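Local coordinates for capsular polysaccharide biosynthesis protein (Burkholderia pseudomallei, PDB 4BQN), which binds coenzyme A and probably acts as an acetyltransferase in the biosynthesis of the bacterium's capsular polysaccharide, at residues R5-P17 / F29-F42. The protein carries 1 engineered substitution. Sequence-based numbering, arbitrary orientation.
With COA (coenzyme A), chain C.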
ATOM      1  N   ARG A   5      -9.564   7.792 -29.473  1.00 27.16           N
ATOM      2  CA  ARG A   5      -8.651   8.050 -28.371  1.00 21.24           C
ATOM      3  C   ARG A   5      -7.495   7.057 -28.391  1.00 21.21           C
ATOM      4  O   ARG A   5      -7.632   5.947 -28.903  1.00 26.00           O
ATOM      5  CB  ARG A   5      -9.397   7.916 -27.044  1.00 19.63           C
ATOM      6  CG  ARG A   5     -10.375   9.043 -26.786  1.00 22.44           C
ATOM      7  CD  ARG A   5     -11.114   8.888 -25.477  1.00 21.69           C
ATOM      8  NE  ARG A   5     -12.026   7.751 -25.468  1.00 24.08           N
ATOM      9  CZ  ARG A   5     -12.632   7.271 -24.381  1.00 24.29           C
ATOM     10  NH1 ARG A   5     -12.430   7.815 -23.177  1.00 23.89           N
ATOM     11  NH2 ARG A   5     -13.448   6.233 -24.496  1.00 26.65           N
ATOM     12  N   LYS A   6      -6.359   7.460 -27.831  1.00 18.93           N
ATOM     13  CA  LYS A   6      -5.227   6.554 -27.634  0.60 19.67           C
ATOM     14  C   LYS A   6      -5.588   5.526 -26.571  1.00 18.62           C
ATOM     15  O   LYS A   6      -6.453   5.779 -25.734  1.00 18.97           O
ATOM     16  CB  LYS A   6      -3.985   7.337 -27.210  0.60 20.70           C
ATOM     17  CG  LYS A   6      -3.447   8.286 -28.274  0.60 25.28           C
ATOM     18  CD  LYS A   6      -2.326   9.147 -27.721  0.60 28.20           C
ATOM     19  CE  LYS A   6      -1.769  10.078 -28.784  0.60 37.86           C
ATOM     20  NZ  LYS A   6      -0.525  10.757 -28.321  0.60 40.20           N
ATOM     21  N   LYS A   7      -4.923   4.372 -26.607  1.00 18.80           N
ATOM     22  CA  LYS A   7      -5.234   3.294 -25.679  0.50 17.79           C
ATOM     23  C   LYS A   7      -4.175   3.156 -24.590  1.00 14.88           C
ATOM     24  O   LYS A   7      -2.965   3.219 -24.857  1.00 16.86           O
ATOM     25  CB  LYS A   7      -5.411   1.968 -26.420  0.50 20.48           C
ATOM     26  CG  LYS A   7      -6.547   1.976 -27.430  0.50 25.81           C
ATOM     27  CD  LYS A   7      -6.626   0.651 -28.172  0.50 28.22           C
ATOM     28  CE  LYS A   7      -7.468   0.762 -29.434  0.50 36.99           C
ATOM     29  NZ  LYS A   7      -7.161  -0.350 -30.377  0.50 45.32           N
ATOM     30  N   TYR A   8      -4.640   2.968 -23.358  1.00 15.27           N
ATOM     31  CA  TYR A   8      -3.732   2.740 -22.244  1.00 13.63           C
ATOM     32  C   TYR A   8      -4.239   1.643 -21.346  1.00 12.49           C
ATOM     33  O   TYR A   8      -5.431   1.322 -21.338  1.00 13.23           O
ATOM     34  CB  TYR A   8      -3.479   4.026 -21.431  1.00 14.06           C
ATOM     35  CG  TYR A   8      -4.464   4.341 -20.328  1.00 13.26           C
ATOM     36  CD1 TYR A   8      -5.774   4.715 -20.617  1.00 15.14           C
ATOM     37  CD2 TYR A   8      -4.074   4.290 -18.995  1.00 15.86           C
ATOM     38  CE1 TYR A   8      -6.666   5.012 -19.604  1.00 14.94           C
ATOM     39  CE2 TYR A   8      -4.960   4.596 -17.974  1.00 14.74           C
ATOM     40  CZ  TYR A   8      -6.250   4.947 -18.279  1.00 14.83           C
ATOM     41  OH  TYR A   8      -7.118   5.236 -17.240  1.00 15.76           O
ATOM     42  N   SER A   9      -3.319   1.075 -20.582  1.00 13.40           N
ATOM     43  CA  SER A   9      -3.693   0.185 -19.502  0.71 13.33           C
ATOM     44  C   SER A   9      -2.861   0.532 -18.292  1.00 11.44           C
ATOM     45  O   SER A   9      -1.825   1.200 -18.412  1.00 14.26           O
ATOM     46  CB  SER A   9      -3.460  -1.270 -19.887  0.71 13.74           C
ATOM     47  OG  SER A   9      -4.061  -2.118 -18.930  0.71 14.36           O
ATOM     48  N   VAL A  10      -3.320   0.077 -17.127  1.00 11.99           N
ATOM     49  CA  VAL A  10      -2.573   0.238 -15.880  1.00 11.61           C
ATOM     50  C   VAL A  10      -2.418  -1.139 -15.234  1.00 11.17           C
ATOM     51  O   VAL A  10      -3.416  -1.794 -14.891  1.00 12.24           O
ATOM     52  CB  VAL A  10      -3.241   1.215 -14.882  1.00 11.45           C
ATOM     53  CG1 VAL A  10      -2.233   1.607 -13.812  1.00 12.08           C
ATOM     54  CG2 VAL A  10      -3.762   2.480 -15.571  1.00 13.65           C
ATOM     55  N   TYR A  11      -1.171  -1.574 -15.077  1.00 11.15           N
ATOM     56  CA  TYR A  11      -0.904  -2.876 -14.491  1.00 10.67           C
ATOM     57  C   TYR A  11      -0.069  -2.721 -13.232  1.00 10.37           C
ATOM     58  O   TYR A  11       0.885  -1.944 -13.199  1.00 12.92           O
ATOM     59  CB  TYR A  11      -0.140  -3.764 -15.463  1.00 12.14           C
ATOM     60  CG  TYR A  11       0.265  -5.078 -14.859  1.00 11.66           C
ATOM     61  CD1 TYR A  11      -0.671  -6.084 -14.644  1.00 12.30           C
ATOM     62  CD2 TYR A  11       1.592  -5.310 -14.497  1.00 11.91           C
ATOM     63  CE1 TYR A  11      -0.293  -7.294 -14.089  1.00 12.14           C
ATOM     64  CE2 TYR A  11       1.986  -6.524 -13.936  1.00 12.48           C
ATOM     65  CZ  TYR A  11       1.032  -7.517 -13.736  1.00 11.83           C
ATOM     66  OH  TYR A  11       1.432  -8.735 -13.209  1.00 13.22           O
ATOM     67  N   GLY A  12      -0.376  -3.499 -12.209  1.00 11.04           N
ATOM     68  CA  GLY A  12       0.431  -3.455 -10.999  1.00 11.89           C
ATOM     69  C   GLY A  12      -0.329  -4.099  -9.881  1.00 11.14           C
ATOM     70  O   GLY A  12      -1.013  -5.108 -10.090  1.00 12.24           O
ATOM     71  N   SER A  13      -0.188  -3.543  -8.683  1.00 11.43           N
ATOM     72  CA  SER A  13      -0.900  -4.020  -7.508  1.00 12.18           C
ATOM     73  C   SER A  13      -2.369  -3.591  -7.568  1.00 10.85           C
ATOM     74  O   SER A  13      -2.835  -3.051  -8.590  1.00 10.92           O
ATOM     75  CB  SER A  13      -0.257  -3.399  -6.267  1.00 12.63           C
ATOM     76  OG  SER A  13      -0.570  -2.009  -6.188  1.00 10.58           O
ATOM     77  N   CYS A  14      -3.089  -3.776  -6.463  1.00 11.79           N
ATOM     78  CA  CYS A  14      -4.446  -3.244  -6.357  1.00 11.50           C
ATOM     79  C   CYS A  14      -4.518  -1.723  -6.615  1.00 10.23           C
ATOM     80  O   CYS A  14      -5.580  -1.188  -6.909  1.00 11.65           O
ATOM     81  CB  CYS A  14      -5.052  -3.605  -4.994  1.00 15.56           C
ATOM     82  SG  CYS A  14      -4.529  -2.626  -3.620  1.00 24.54           S
ATOM     83  N   GLN A  15      -3.382  -1.029  -6.508  1.00  9.55           N
ATOM     84  CA  GLN A  15      -3.332   0.406  -6.766  1.00  9.52           C
ATOM     85  C   GLN A  15      -3.507   0.730  -8.238  1.00  8.92           C
ATOM     86  O   GLN A  15      -3.907   1.858  -8.565  1.00 11.05           O
ATOM     87  CB  GLN A  15      -2.004   0.984  -6.265  1.00 10.15           C
ATOM     88  CG  GLN A  15      -1.862   0.832  -4.748  1.00 10.16           C
ATOM     89  CD  GLN A  15      -0.455   1.065  -4.236  1.00  9.17           C
ATOM     90  OE1 GLN A  15       0.435   1.549  -4.959  1.00 10.12           O
ATOM     91  NE2 GLN A  15      -0.246   0.738  -2.962  1.00 10.91           N
ATOM     92  N   ALA A  16      -3.223  -0.244  -9.117  1.00  9.91           N
ATOM     93  CA  ALA A  16      -3.300  -0.008 -10.553  1.00  9.79           C
ATOM     94  C   ALA A  16      -4.739   0.228 -11.050  1.00 10.83           C
ATOM     95  O   ALA A  16      -4.992   1.258 -11.672  1.00 11.22           O
ATOM     96  CB  ALA A  16      -2.540  -1.079 -11.325  1.00 11.09           C
ATOM     97  N   PRO A  17      -5.701  -0.670 -10.739  1.00 10.88           N
ATOM     98  CA  PRO A  17      -7.076  -0.370 -11.133  0.70 12.39           C
ATOM     99  C   PRO A  17      -7.582   0.928 -10.479  1.00 10.70           C
ATOM    100  O   PRO A  17      -8.345   1.675 -11.100  1.00 12.39           O
ATOM    101  CB  PRO A  17      -7.844  -1.615 -10.653  0.70 14.73           C
ATOM    102  CG  PRO A  17      -6.811  -2.713 -10.737  0.70 11.78           C
ATOM    103  CD  PRO A  17      -5.561  -2.055 -10.241  0.70 10.96           C
ATOM    104  N   PHE A  29      -8.060  14.125 -19.297  1.00 16.50           N
ATOM    105  CA  PHE A  29      -7.439  12.832 -19.549  1.00 15.47           C
ATOM    106  C   PHE A  29      -8.381  11.927 -20.353  1.00 17.95           C
ATOM    107  O   PHE A  29      -7.977  11.314 -21.347  1.00 17.22           O
ATOM    108  CB  PHE A  29      -7.048  12.142 -18.234  1.00 15.18           C
ATOM    109  CG  PHE A  29      -6.355  10.826 -18.433  1.00 14.58           C
ATOM    110  CD1 PHE A  29      -4.970  10.755 -18.595  1.00 15.22           C
ATOM    111  CD2 PHE A  29      -7.098   9.656 -18.471  1.00 15.91           C
ATOM    112  CE1 PHE A  29      -4.346   9.536 -18.786  1.00 16.85           C
ATOM    113  CE2 PHE A  29      -6.484   8.440 -18.662  1.00 15.46           C
ATOM    114  CZ  PHE A  29      -5.108   8.372 -18.824  1.00 15.84           C
ATOM    115  N   ALA A  30      -9.641  11.854 -19.921  1.00 16.53           N
ATOM    116  CA  ALA A  30     -10.631  10.972 -20.550  1.00 19.15           C
ATOM    117  C   ALA A  30     -10.958  11.369 -21.993  1.00 18.55           C
ATOM    118  O   ALA A  30     -11.381  10.532 -22.786  1.00 20.63           O
ATOM    119  CB  ALA A  30     -11.895  10.890 -19.707  1.00 19.86           C
ATOM    120  N   ARG A  31     -10.741  12.639 -22.330  1.00 19.39           N
ATOM    121  CA  ARG A  31     -10.891  13.130 -23.707  1.00 20.25           C
ATOM    122  C   ARG A  31      -9.897  12.422 -24.640  1.00 20.52           C
ATOM    123  O   ARG A  31     -10.206  12.155 -25.805  1.00 22.42           O
ATOM    124  CB  ARG A  31     -10.688  14.658 -23.744  1.00 23.38           C
ATOM    125  CG  ARG A  31     -10.729  15.309 -25.120  1.00 31.55           C
ATOM    126  CD  ARG A  31     -10.138  16.716 -25.074  1.00 33.01           C
ATOM    127  NE  ARG A  31      -8.707  16.677 -24.775  1.00 31.00           N
ATOM    128  CZ  ARG A  31      -8.011  17.672 -24.234  1.00 36.25           C
ATOM    129  NH1 ARG A  31      -8.602  18.824 -23.927  1.00 39.68           N
ATOM    130  NH2 ARG A  31      -6.715  17.511 -23.998  1.00 34.48           N
ATOM    131  N   ASP A  32      -8.713  12.122 -24.118  1.00 19.07           N
ATOM    132  CA  ASP A  32      -7.583  11.650 -24.929  1.00 18.99           C
ATOM    133  C   ASP A  32      -7.308  10.156 -24.856  1.00 17.47           C
ATOM    134  O   ASP A  32      -6.666   9.605 -25.760  1.00 19.92           O
ATOM    135  CB  ASP A  32      -6.294  12.391 -24.539  1.00 19.25           C
ATOM    136  CG  ASP A  32      -6.373  13.889 -24.793  1.00 21.71           C
ATOM    137  OD1 ASP A  32      -7.110  14.311 -25.710  1.00 24.75           O
ATOM    138  OD2 ASP A  32      -5.679  14.645 -24.076  1.00 23.43           O
ATOM    139  N   TRP A  33      -7.757   9.509 -23.778  1.00 17.78           N
ATOM    140  CA  TRP A  33      -7.318   8.151 -23.465  1.00 16.70           C
ATOM    141  C   TRP A  33      -8.471   7.224 -23.169  1.00 17.80           C
ATOM    142  O   TRP A  33      -9.406   7.598 -22.447  1.00 18.87           O
ATOM    143  CB  TRP A  33      -6.393   8.169 -22.244  1.00 17.09           C
ATOM    144  CG  TRP A  33      -5.142   8.944 -22.463  1.00 14.53           C
ATOM    145  CD1 TRP A  33      -4.903  10.252 -22.117  1.00 18.10           C
ATOM    146  CD2 TRP A  33      -3.943   8.461 -23.073  1.00 15.71           C
ATOM    147  NE1 TRP A  33      -3.621  10.605 -22.476  1.00 17.90           N
ATOM    148  CE2 TRP A  33      -3.019   9.536 -23.088  1.00 16.63           C
ATOM    149  CE3 TRP A  33      -3.567   7.229 -23.631  1.00 17.97           C
ATOM    150  CZ2 TRP A  33      -1.722   9.400 -23.611  1.00 19.83           C
ATOM    151  CZ3 TRP A  33      -2.284   7.094 -24.158  1.00 19.52           C
ATOM    152  CH2 TRP A  33      -1.377   8.180 -24.148  1.00 21.01           C
ATOM    153  N   GLU A  34      -8.390   6.021 -23.738  1.00 15.69           N
ATOM    154  CA  GLU A  34      -9.362   4.966 -23.461  0.60 16.59           C
ATOM    155  C   GLU A  34      -8.669   3.802 -22.759  1.00 15.20           C
ATOM    156  O   GLU A  34      -7.634   3.293 -23.222  1.00 16.46           O
ATOM    157  CB  GLU A  34     -10.066   4.482 -24.736  0.60 21.11           C
ATOM    158  CG  GLU A  34     -11.127   3.414 -24.470  0.60 20.62           C
ATOM    159  CD  GLU A  34     -11.792   2.861 -25.724  0.60 27.74           C
ATOM    160  OE1 GLU A  34     -11.572   3.388 -26.837  0.60 35.41           O
ATOM    161  OE2 GLU A  34     -12.554   1.883 -25.589  0.60 37.27           O
ATOM    162  N   LEU A  35      -9.233   3.389 -21.625  1.00 14.80           N
ATOM    163  CA  LEU A  35      -8.663   2.307 -20.824  1.00 14.26           C
ATOM    164  C   LEU A  35      -8.970   0.940 -21.428  1.00 14.32           C
ATOM    165  O   LEU A  35     -10.125   0.647 -21.784  1.00 17.14           O
ATOM    166  CB  LEU A  35      -9.219   2.365 -19.399  1.00 14.83           C
ATOM    167  CG  LEU A  35      -8.763   1.265 -18.430  1.00 13.53           C
ATOM    168  CD1 LEU A  35      -7.267   1.340 -18.185  1.00 15.13           C
ATOM    169  CD2 LEU A  35      -9.528   1.367 -17.125  1.00 17.27           C
ATOM    170  N   VAL A  36      -7.943   0.100 -21.516  1.00 15.32           N
ATOM    171  CA  VAL A  36      -8.108  -1.336 -21.767  1.00 16.29           C
ATOM    172  C   VAL A  36      -7.665  -1.998 -20.462  1.00 15.26           C
ATOM    173  O   VAL A  36      -6.482  -1.962 -20.116  1.00 16.93           O
ATOM    174  CB  VAL A  36      -7.259  -1.817 -22.967  1.00 19.40           C
ATOM    175  CG1 VAL A  36      -7.507  -3.297 -23.246  1.00 22.12           C
ATOM    176  CG2 VAL A  36      -7.562  -0.975 -24.207  1.00 23.01           C
ATOM    177  N   GLU A  37      -8.609  -2.581 -19.724  1.00 16.80           N
ATOM    178  CA  GLU A  37      -8.340  -3.067 -18.361  0.50 16.14           C
ATOM    179  C   GLU A  37      -7.425  -4.288 -18.310  1.00 15.31           C
ATOM    180  O   GLU A  37      -7.597  -5.221 -19.091  1.00 18.15           O
ATOM    181  CB  GLU A  37      -9.650  -3.427 -17.655  0.50 18.13           C
ATOM    182  CG  GLU A  37     -10.555  -2.255 -17.340  0.50 19.38           C
ATOM    183  CD  GLU A  37     -11.899  -2.701 -16.799  0.50 26.96           C
ATOM    184  OE1 GLU A  37     -12.274  -3.871 -17.025  0.50 35.96           O
ATOM    185  OE2 GLU A  37     -12.579  -1.877 -16.155  0.50 43.86           O
ATOM    186  N   MET A  38      -6.460  -4.284 -17.391  1.00 13.38           N
ATOM    187  CA  MET A  38      -5.671  -5.477 -17.073  1.00 13.46           C
ATOM    188  C   MET A  38      -5.878  -5.819 -15.612  1.00 12.79           C
ATOM    189  O   MET A  38      -5.803  -4.945 -14.737  1.00 14.96           O
ATOM    190  CB  MET A  38      -4.179  -5.254 -17.328  1.00 14.61           C
ATOM    191  CG  MET A  38      -3.825  -5.311 -18.799  1.00 16.49           C
ATOM    192  SD  MET A  38      -2.064  -5.125 -19.106  1.00 18.69           S
ATOM    193  CE  MET A  38      -1.345  -6.540 -18.280  1.00 19.30           C
ATOM    194  N   GLU A  39      -6.108  -7.098 -15.344  1.00 13.61           N
ATOM    195  CA  GLU A  39      -6.207  -7.580 -13.973  1.00 13.17           C
ATOM    196  C   GLU A  39      -4.887  -7.330 -13.251  1.00 12.19           C
ATOM    197  O   GLU A  39      -3.823  -7.485 -13.837  1.00 13.85           O
ATOM    198  CB  GLU A  39      -6.526  -9.083 -13.943  1.00 14.10           C
ATOM    199  CG  GLU A  39      -7.887  -9.458 -14.526  1.00 16.69           C
ATOM    200  CD  GLU A  39      -7.902  -9.523 -16.047  1.00 17.50           C
ATOM    201  OE1 GLU A  39      -6.829  -9.483 -16.683  1.00 16.95           O
ATOM    202  OE2 GLU A  39      -9.008  -9.625 -16.611  1.00 23.04           O
ATOM    203  N   PRO A  40      -4.950  -6.952 -11.967  1.00 12.10           N
ATOM    204  CA  PRO A  40      -3.700  -6.707 -11.248  1.00 12.63           C
ATOM    205  C   PRO A  40      -2.887  -7.980 -10.964  1.00 11.59           C
ATOM    206  O   PRO A  40      -3.376  -9.101 -11.127  1.00 12.64           O
ATOM    207  CB  PRO A  40      -4.161  -6.016  -9.954  1.00 17.06           C
ATOM    208  CG  PRO A  40      -5.600  -6.360  -9.812  1.00 17.37           C
ATOM    209  CD  PRO A  40      -6.143  -6.555 -11.199  1.00 12.80           C
ATOM    210  N   CYS A  41      -1.642  -7.787 -10.542  1.00 11.41           N
ATOM    211  CA  CYS A  41      -0.654  -8.841 -10.455  1.00 11.24           C
ATOM    212  C   CYS A  41      -1.026  -9.953  -9.474  1.00 11.39           C
ATOM    213  O   CYS A  41      -0.592 -11.089  -9.648  1.00 14.30           O
ATOM    214  CB  CYS A  41       0.711  -8.244 -10.075  1.00 13.37           C
ATOM    215  SG  CYS A  41       0.787  -7.450  -8.451  1.00 13.84           S
ATOM    216  N   PHE A  42      -1.823  -9.636  -8.454  1.00 13.53           N
ATOM    217  CA  PHE A  42      -2.181 -10.634  -7.449  1.00 14.21           C
ATOM    218  C   PHE A  42      -3.359 -11.505  -7.859  1.00 15.65           C
ATOM    219  O   PHE A  42      -3.600 -12.537  -7.222  1.00 20.28           O
ATOM    220  CB  PHE A  42      -2.465  -9.980  -6.088  1.00 15.79           C
ATOM    221  CG  PHE A  42      -3.718  -9.151  -6.054  1.00 19.52           C
ATOM    222  CD1 PHE A  42      -3.709  -7.821  -6.484  1.00 21.66           C
ATOM    223  CD2 PHE A  42      -4.909  -9.690  -5.576  1.00 20.50           C
ATOM    224  CE1 PHE A  42      -4.867  -7.047  -6.439  1.00 25.77           C
ATOM    225  CE2 PHE A  42      -6.068  -8.929  -5.547  1.00 28.57           C
ATOM    226  CZ  PHE A  42      -6.049  -7.606  -5.977  1.00 28.51           C
TER
HETATM  227  N1A COA C 320       8.428  -0.636   2.709  0.88 11.01           N
HETATM  228  C2A COA C 320       8.406  -1.868   3.278  0.88 11.40           C
HETATM  229  N3A COA C 320       7.973  -2.960   2.625  0.88 11.17           N
HETATM  230  C4A COA C 320       7.575  -2.850   1.337  0.88 11.15           C
HETATM  231  C5A COA C 320       7.585  -1.557   0.663  0.88 10.57           C
HETATM  232  C6A COA C 320       8.047  -0.412   1.436  0.88 10.19           C
HETATM  233  N6A COA C 320       8.072   0.815   0.875  0.88 11.13           N
HETATM  234  N7A COA C 320       7.135  -1.733  -0.601  0.88 12.43           N
HETATM  235  C8A COA C 320       6.868  -3.057  -0.732  0.88 11.16           C
HETATM  236  N9A COA C 320       7.106  -3.707   0.430  0.88 11.19           N
HETATM  237  C1B COA C 320       6.997  -5.144   0.708  0.88 12.15           C
HETATM  238  C2B COA C 320       5.875  -5.869  -0.014  0.88 13.86           C
HETATM  239  O2B COA C 320       4.661  -5.779   0.733  0.88 13.58           O
HETATM  240  C3B COA C 320       6.457  -7.273  -0.060  0.88 13.79           C
HETATM  241  O3B COA C 320       6.300  -7.834   1.257  0.88 14.72           O
HETATM  242  P3B COA C 320       6.529  -9.396   1.562  0.44 16.82           P
HETATM  243  O7A COA C 320       6.082  -9.535   2.996  0.44 21.14           O
HETATM  244  O8A COA C 320       5.628 -10.104   0.586  0.44 16.50           O
HETATM  245  O9A COA C 320       7.998  -9.664   1.340  0.44 17.89           O
HETATM  246  C4B COA C 320       7.945  -7.022  -0.303  0.88 12.45           C
HETATM  247  O4B COA C 320       8.204  -5.703   0.181  0.88 12.21           O
HETATM  248  C5B COA C 320       8.370  -7.133  -1.767  0.88 13.86           C
HETATM  249  O5B COA C 320       7.556  -6.234  -2.511  0.88 13.60           O
HETATM  250  P1A COA C 320       8.158  -5.262  -3.612  0.88 14.06           P
HETATM  251  O1A COA C 320       7.027  -4.378  -4.048  0.88 13.79           O
HETATM  252  O2A COA C 320       9.406  -4.596  -3.114  0.88 14.79           O
HETATM  253  O3A COA C 320       8.628  -6.190  -4.826  0.88 15.21           O
HETATM  254  P2A COA C 320       7.912  -7.263  -5.792  0.88 14.17           P
HETATM  255  O4A COA C 320       8.527  -8.608  -5.496  0.88 17.02           O
HETATM  256  O5A COA C 320       8.068  -6.711  -7.182  0.88 15.04           O
HETATM  257  O6A COA C 320       6.376  -7.314  -5.378  0.88 13.66           O
HETATM  258  CBP COA C 320       4.069  -6.738  -5.066  0.88 15.21           C
HETATM  259  CCP COA C 320       5.348  -6.414  -5.836  0.88 15.05           C
HETATM  260  CDP COA C 320       2.942  -5.810  -5.503  0.88 18.35           C
HETATM  261  CEP COA C 320       3.647  -8.150  -5.433  0.88 19.76           C
HETATM  262  CAP COA C 320       4.377  -6.596  -3.553  0.88 13.61           C
HETATM  263  OAP COA C 320       4.570  -5.219  -3.224  0.88 12.62           O
HETATM  264  C9P COA C 320       3.380  -7.183  -2.567  0.88 19.90           C
HETATM  265  O9P COA C 320       3.430  -8.370  -2.269  0.88 22.45           O
HETATM  266  N8P COA C 320       2.495  -6.360  -1.992  0.88 18.41           N
HETATM  267  C7P COA C 320       1.546  -6.820  -0.987  0.88 22.56           C
HETATM  268  C6P COA C 320       0.377  -7.625  -1.527  0.88 26.53           C
HETATM  269  C5P COA C 320      -0.400  -6.751  -2.474  0.88 32.56           C
HETATM  270  O5P COA C 320      -0.140  -6.722  -3.668  0.88 26.92           O
HETATM  271  N4P COA C 320      -1.359  -6.034  -1.919  0.88 38.10           N
HETATM  272  C3P COA C 320      -2.182  -5.149  -2.694  0.88 35.62           C
HETATM  273  C2P COA C 320      -2.085  -3.748  -2.136  0.88 27.88           C
HETATM  274  S1P COA C 320      -2.575  -2.635  -3.393  0.88 26.50           S
HETATM  275  O   HOH W   1      -9.888   4.458 -29.230  0.40 26.09           O
HETATM  276  O   HOH W   2      -5.965  -1.625 -16.122  1.00 14.65           O
HETATM  277  O   HOH W   3      -3.838  -3.859 -12.964  1.00 14.88           O
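Strands 6-11 and 33-35 run parallel, pairing K6 with W33, K7 with E34 and Y8 with L35, and their backbone bonds finish with V36 N on Y8 O at 2.8 Å. Beyond that the chains part: two waters bridge V10 O to the backbone of M38, one meeting its N and the other its O, before C41 N closes directly on G12 O (2.8 Å). In one of its two conformers S9 helps span the gap, its OG donating to V36 O at 2.7 Å, nearly in line with the carbonyl.

The Y8 ring is held on both faces. The edge of F29 meets one in a T-shaped stack, planes at 84° and centroids 5.0 Å apart; L35 CD1 lies over the other, 4.0 Å from the ring centroid. A chi1 of 87° swings the ring in between L35 and F29, and its OH bonds to N24. Next to it on the same side of the sheet, the extended chain of K6, also modelled in two conformers, lays CD in one of them over the six-membered ring of W33. At the strand's start, R5 bends at chi3 (-67°) and brings NH1 to A30 O (2.9 Å), in the carbonyl plane, while E34 CB and, in one conformer, CG lie over one guanidinium face.

At the far end, Y11 spreads its ring beside M38 CE and C41 CB, its OH bonded to Y77 O. S13 OG accepts from Q15 N, capping the turn into helix 15-24, and is also bonded to Q66. Here C14 SG forms a disulfide with coenzyme A S1P, and F42 CE1 rests against C14 CB.

The helical connection between the strands makes a beta-alpha-beta unit at the margin of a four-stranded parallel sheet: strand 62-65 flanks 6-11, helix 15-24 packs on L35 and F29, and helix 46-56 covers Y11 and M38.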